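Local coordinates for protein enterotoxin type A (Staphylococcus aureus, PDB 1DYQ) that acts as a superantigen, binding MHC class II molecules and T-cell receptors to activate the host immune system, and causes staphylococcal food poisoning, at residues A[137-145]-A[156-164]. The protein carries 3 engineered substitutions. Numbering follows the deposited sequence.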
loop_
_atom_site.group_PDB
_atom_site.type_symbol
_atom_site.label_atom_id
_atom_site.label_comp_id
_atom_site.label_asym_id
_atom_site.label_seq_id
_atom_site.Cartn_x
_atom_site.Cartn_y
_atom_site.Cartn_z
ATOM N N ASN A 137 18.143 -9.297 -10.434
ATOM C CA ASN A 137 17.826 -10.521 -9.713
ATOM C C ASN A 137 16.469 -11.041 -10.235
ATOM O O ASN A 137 15.562 -10.224 -10.437
ATOM C CB ASN A 137 17.716 -10.331 -8.221
ATOM C CG ASN A 137 18.979 -10.118 -7.449
ATOM O OD1 ASN A 137 18.929 -9.829 -6.234
ATOM N ND2 ASN A 137 20.137 -10.261 -8.076
ATOM N N THR A 138 16.329 -12.340 -10.346
ATOM C CA THR A 138 15.078 -12.945 -10.774
ATOM C C THR A 138 13.997 -12.773 -9.692
ATOM O O THR A 138 14.312 -12.834 -8.513
ATOM C CB THR A 138 15.245 -14.464 -11.020
ATOM O OG1 THR A 138 16.385 -14.686 -11.858
ATOM C CG2 THR A 138 14.006 -15.022 -11.705
ATOM N N VAL A 139 12.795 -12.413 -10.130
ATOM C CA VAL A 139 11.659 -12.315 -9.194
ATOM C C VAL A 139 10.528 -13.202 -9.736
ATOM O O VAL A 139 10.142 -13.037 -10.891
ATOM C CB VAL A 139 11.130 -10.870 -9.090
ATOM C CG1 VAL A 139 9.994 -10.824 -8.054
ATOM C CG2 VAL A 139 12.222 -9.895 -8.719
ATOM N N PRO A 140 10.047 -14.123 -8.929
ATOM C CA PRO A 140 8.950 -15.000 -9.346
ATOM C C PRO A 140 7.803 -14.197 -9.938
ATOM O O PRO A 140 7.338 -13.217 -9.351
ATOM C CB PRO A 140 8.543 -15.707 -8.080
ATOM C CG PRO A 140 9.712 -15.623 -7.164
ATOM C CD PRO A 140 10.415 -14.328 -7.515
ATOM N N LEU A 141 7.266 -14.651 -11.071
ATOM C CA LEU A 141 6.205 -13.922 -11.755
ATOM C C LEU A 141 4.938 -13.802 -10.938
ATOM O O LEU A 141 4.203 -12.803 -11.122
ATOM C CB LEU A 141 5.935 -14.549 -13.129
ATOM C CG LEU A 141 5.065 -13.774 -14.105
ATOM C CD1 LEU A 141 5.632 -12.397 -14.402
ATOM C CD2 LEU A 141 4.880 -14.562 -15.406
ATOM N N GLU A 142 4.665 -14.685 -9.987
ATOM C CA GLU A 142 3.477 -14.602 -9.174
ATOM C C GLU A 142 3.621 -13.646 -7.985
ATOM O O GLU A 142 2.693 -13.610 -7.165
ATOM C CB GLU A 142 3.063 -15.956 -8.585
ATOM C CG GLU A 142 3.523 -17.190 -9.272
ATOM C CD GLU A 142 5.001 -17.493 -9.117
ATOM O OE1 GLU A 142 5.459 -17.762 -7.985
ATOM O OE2 GLU A 142 5.705 -17.450 -10.151
ATOM N N THR A 143 4.753 -13.001 -7.812
ATOM C CA THR A 143 4.993 -12.170 -6.637
ATOM C C THR A 143 3.964 -11.065 -6.456
ATOM O O THR A 143 3.482 -10.856 -5.333
ATOM C CB THR A 143 6.404 -11.538 -6.703
ATOM O OG1 THR A 143 7.365 -12.617 -6.774
ATOM C CG2 THR A 143 6.674 -10.712 -5.482
ATOM N N VAL A 144 3.673 -10.316 -7.492
ATOM C CA VAL A 144 2.628 -9.278 -7.444
ATOM C C VAL A 144 1.564 -9.624 -8.465
ATOM O O VAL A 144 1.899 -9.848 -9.647
ATOM C CB VAL A 144 3.188 -7.887 -7.704
ATOM C CG1 VAL A 144 2.073 -6.845 -7.767
ATOM C CG2 VAL A 144 4.198 -7.512 -6.618
ATOM N N LYS A 145 0.306 -9.717 -8.060
ATOM C CA LYS A 145 -0.744 -10.095 -8.993
ATOM C C LYS A 145 -2.016 -9.308 -8.691
ATOM O O LYS A 145 -2.220 -8.909 -7.524
ATOM C CB LYS A 145 -1.067 -11.598 -8.871
ATOM C CG LYS A 145 -1.439 -11.997 -7.466
ATOM C CD LYS A 145 -1.819 -13.415 -7.264
ATOM C CE LYS A 145 -0.728 -14.399 -7.621
ATOM N NZ LYS A 145 -0.444 -14.368 -9.089
ATOM N N LEU A 156 -0.657 -2.989 -5.095
ATOM C CA LEU A 156 0.602 -3.453 -5.707
ATOM C C LEU A 156 1.788 -3.233 -4.778
ATOM O O LEU A 156 2.620 -4.164 -4.644
ATOM C CB LEU A 156 0.866 -2.684 -7.006
ATOM C CG LEU A 156 -0.240 -2.794 -8.072
ATOM C CD1 LEU A 156 0.158 -1.961 -9.278
ATOM C CD2 LEU A 156 -0.510 -4.238 -8.439
ATOM N N ASP A 157 1.841 -2.116 -4.090
ATOM C CA ASP A 157 2.969 -1.797 -3.204
ATOM C C ASP A 157 2.990 -2.677 -1.984
ATOM O O ASP A 157 4.047 -3.155 -1.559
ATOM C CB ASP A 157 2.869 -0.303 -2.852
ATOM C CG ASP A 157 4.143 0.299 -2.308
ATOM O OD1 ASP A 157 5.236 -0.283 -2.557
ATOM O OD2 ASP A 157 4.079 1.349 -1.634
ATOM N N LEU A 158 1.828 -3.015 -1.398
ATOM C CA LEU A 158 1.801 -3.953 -0.276
ATOM C C LEU A 158 2.391 -5.297 -0.692
ATOM O O LEU A 158 3.159 -5.918 0.046
ATOM C CB LEU A 158 0.354 -4.121 0.222
ATOM C CG LEU A 158 -0.199 -2.908 0.984
ATOM C CD1 LEU A 158 -1.721 -3.123 1.211
ATOM C CD2 LEU A 158 0.519 -2.748 2.319
ATOM N N GLN A 159 2.006 -5.780 -1.882
ATOM C CA GLN A 159 2.495 -7.081 -2.315
ATOM C C GLN A 159 4.005 -7.005 -2.594
ATOM O O GLN A 159 4.707 -7.927 -2.138
ATOM C CB GLN A 159 1.782 -7.600 -3.545
ATOM C CG GLN A 159 0.303 -7.943 -3.339
ATOM C CD GLN A 159 -0.296 -8.338 -4.708
ATOM O OE1 GLN A 159 -0.015 -9.435 -5.175
ATOM N NE2 GLN A 159 -1.104 -7.460 -5.239
ATOM N N ALA A 160 4.431 -5.939 -3.225
ATOM C CA ALA A 160 5.881 -5.844 -3.559
ATOM C C ALA A 160 6.739 -5.741 -2.329
ATOM O O ALA A 160 7.710 -6.497 -2.166
ATOM C CB ALA A 160 6.126 -4.667 -4.494
ATOM N N ARG A 161 6.340 -4.877 -1.362
ATOM C CA ARG A 161 7.168 -4.737 -0.169
ATOM C C ARG A 161 7.119 -5.922 0.738
ATOM O O ARG A 161 8.115 -6.203 1.429
ATOM C CB ARG A 161 6.809 -3.433 0.577
ATOM C CG ARG A 161 6.953 -2.202 -0.297
ATOM C CD ARG A 161 7.200 -0.964 0.570
ATOM N NE ARG A 161 6.768 0.229 -0.082
ATOM C CZ ARG A 161 6.937 1.484 0.330
ATOM N NH1 ARG A 161 7.658 1.744 1.412
ATOM N NH2 ARG A 161 6.374 2.483 -0.339
ATOM N N ARG A 162 6.054 -6.738 0.741
ATOM C CA ARG A 162 6.018 -7.944 1.540
ATOM C C ARG A 162 7.104 -8.933 1.035
ATOM O O ARG A 162 7.864 -9.436 1.832
ATOM C CB ARG A 162 4.670 -8.657 1.500
ATOM C CG ARG A 162 4.641 -9.945 2.319
ATOM C CD ARG A 162 3.210 -10.525 2.370
ATOM N NE ARG A 162 2.422 -9.685 3.271
ATOM C CZ ARG A 162 2.481 -9.709 4.586
ATOM N NH1 ARG A 162 3.248 -10.556 5.236
ATOM N NH2 ARG A 162 1.765 -8.804 5.274
ATOM N N TYR A 163 7.214 -8.966 -0.297
ATOM C CA TYR A 163 8.281 -9.814 -0.899
ATOM C C TYR A 163 9.644 -9.229 -0.588
ATOM O O TYR A 163 10.573 -10.031 -0.270
ATOM C CB TYR A 163 8.045 -9.876 -2.416
ATOM C CG TYR A 163 9.216 -10.544 -3.154
ATOM C CD1 TYR A 163 9.381 -11.904 -3.116
ATOM C CD2 TYR A 163 10.115 -9.735 -3.829
ATOM C CE1 TYR A 163 10.460 -12.496 -3.784
ATOM C CE2 TYR A 163 11.215 -10.328 -4.476
ATOM C CZ TYR A 163 11.347 -11.684 -4.444
ATOM O OH TYR A 163 12.416 -12.272 -5.122
ATOM N N LEU A 164 9.830 -7.929 -0.618
ATOM C CA LEU A 164 11.141 -7.346 -0.305
ATOM C C LEU A 164 11.538 -7.670 1.119
ATOM O O LEU A 164 12.715 -7.882 1.410
ATOM C CB LEU A 164 11.209 -5.869 -0.582
ATOM C CG LEU A 164 10.936 -5.425 -2.029
ATOM C CD1 LEU A 164 10.997 -3.927 -2.173
ATOM C CD2 LEU A 164 11.945 -6.125 -2.975
HETATM O O HOH W 1 14.402 -10.988 -6.180
HETATM O O HOH W 2 0.608 -11.698 -3.764
HETATM O O HOH W 3 4.069 -10.622 -2.473
#
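The carboxamide of Q159 reads both backbone polar atoms of K145: K145 N donates to Q159 OE1 at 2.9 Å and nearly straight (N-H...O 166°), while Q159 NE2 returns a bond to K145 O, also 2.9 Å. K145 O lies close to the amide plane of Q159. With chi1 -67° placing CG anti to the carbonyl carbon and an extended chain beyond it, the glutamine reaches from the helix to the start of strand 145-148; NE2 also donates to E155 O, a second bond that helps fix the turn of the amide. Waters extend the polar seam. One donates to T143 O and, at 2.8 Å, to Q159 O; another joins Y163 OH to T138 O, lying in the plane of the tyrosine ring at its edge. Within the loop, T143 OG1 donates a hydrogen bond to P140 O. That carbonyl also accepts from T143 N across the type I turn 140-143, so the turn holds the threonine in place, with OG1 over one face of the Y163 ring, offset toward its rim.

Apolar contacts flank these bonds. T143 points toward the helix, and its chi1 of -59° sets CG2 against the base of the Y163 side chain, 3.5 Å from Y163 CG. Farther out along the ring, V139 CG1 meets Y163 CE2 at 3.8 Å and P140 CD approaches the hydroxyl. On the buried side V144 divides its branches: CG1 touches L156 CD2 at 3.7 Å, and CG2 rests on the backbone and CB of A160. I128 of strand 119-132 also packs on V144, and I185 of strand 182-188 on A160.

The loop between strands 135-137 and 145-148 is thus fastened along one flank of helix 153-168, the helix that packs on the mixed sheet of the C-terminal beta-grasp domain of staphylococcal and streptococcal superantigens.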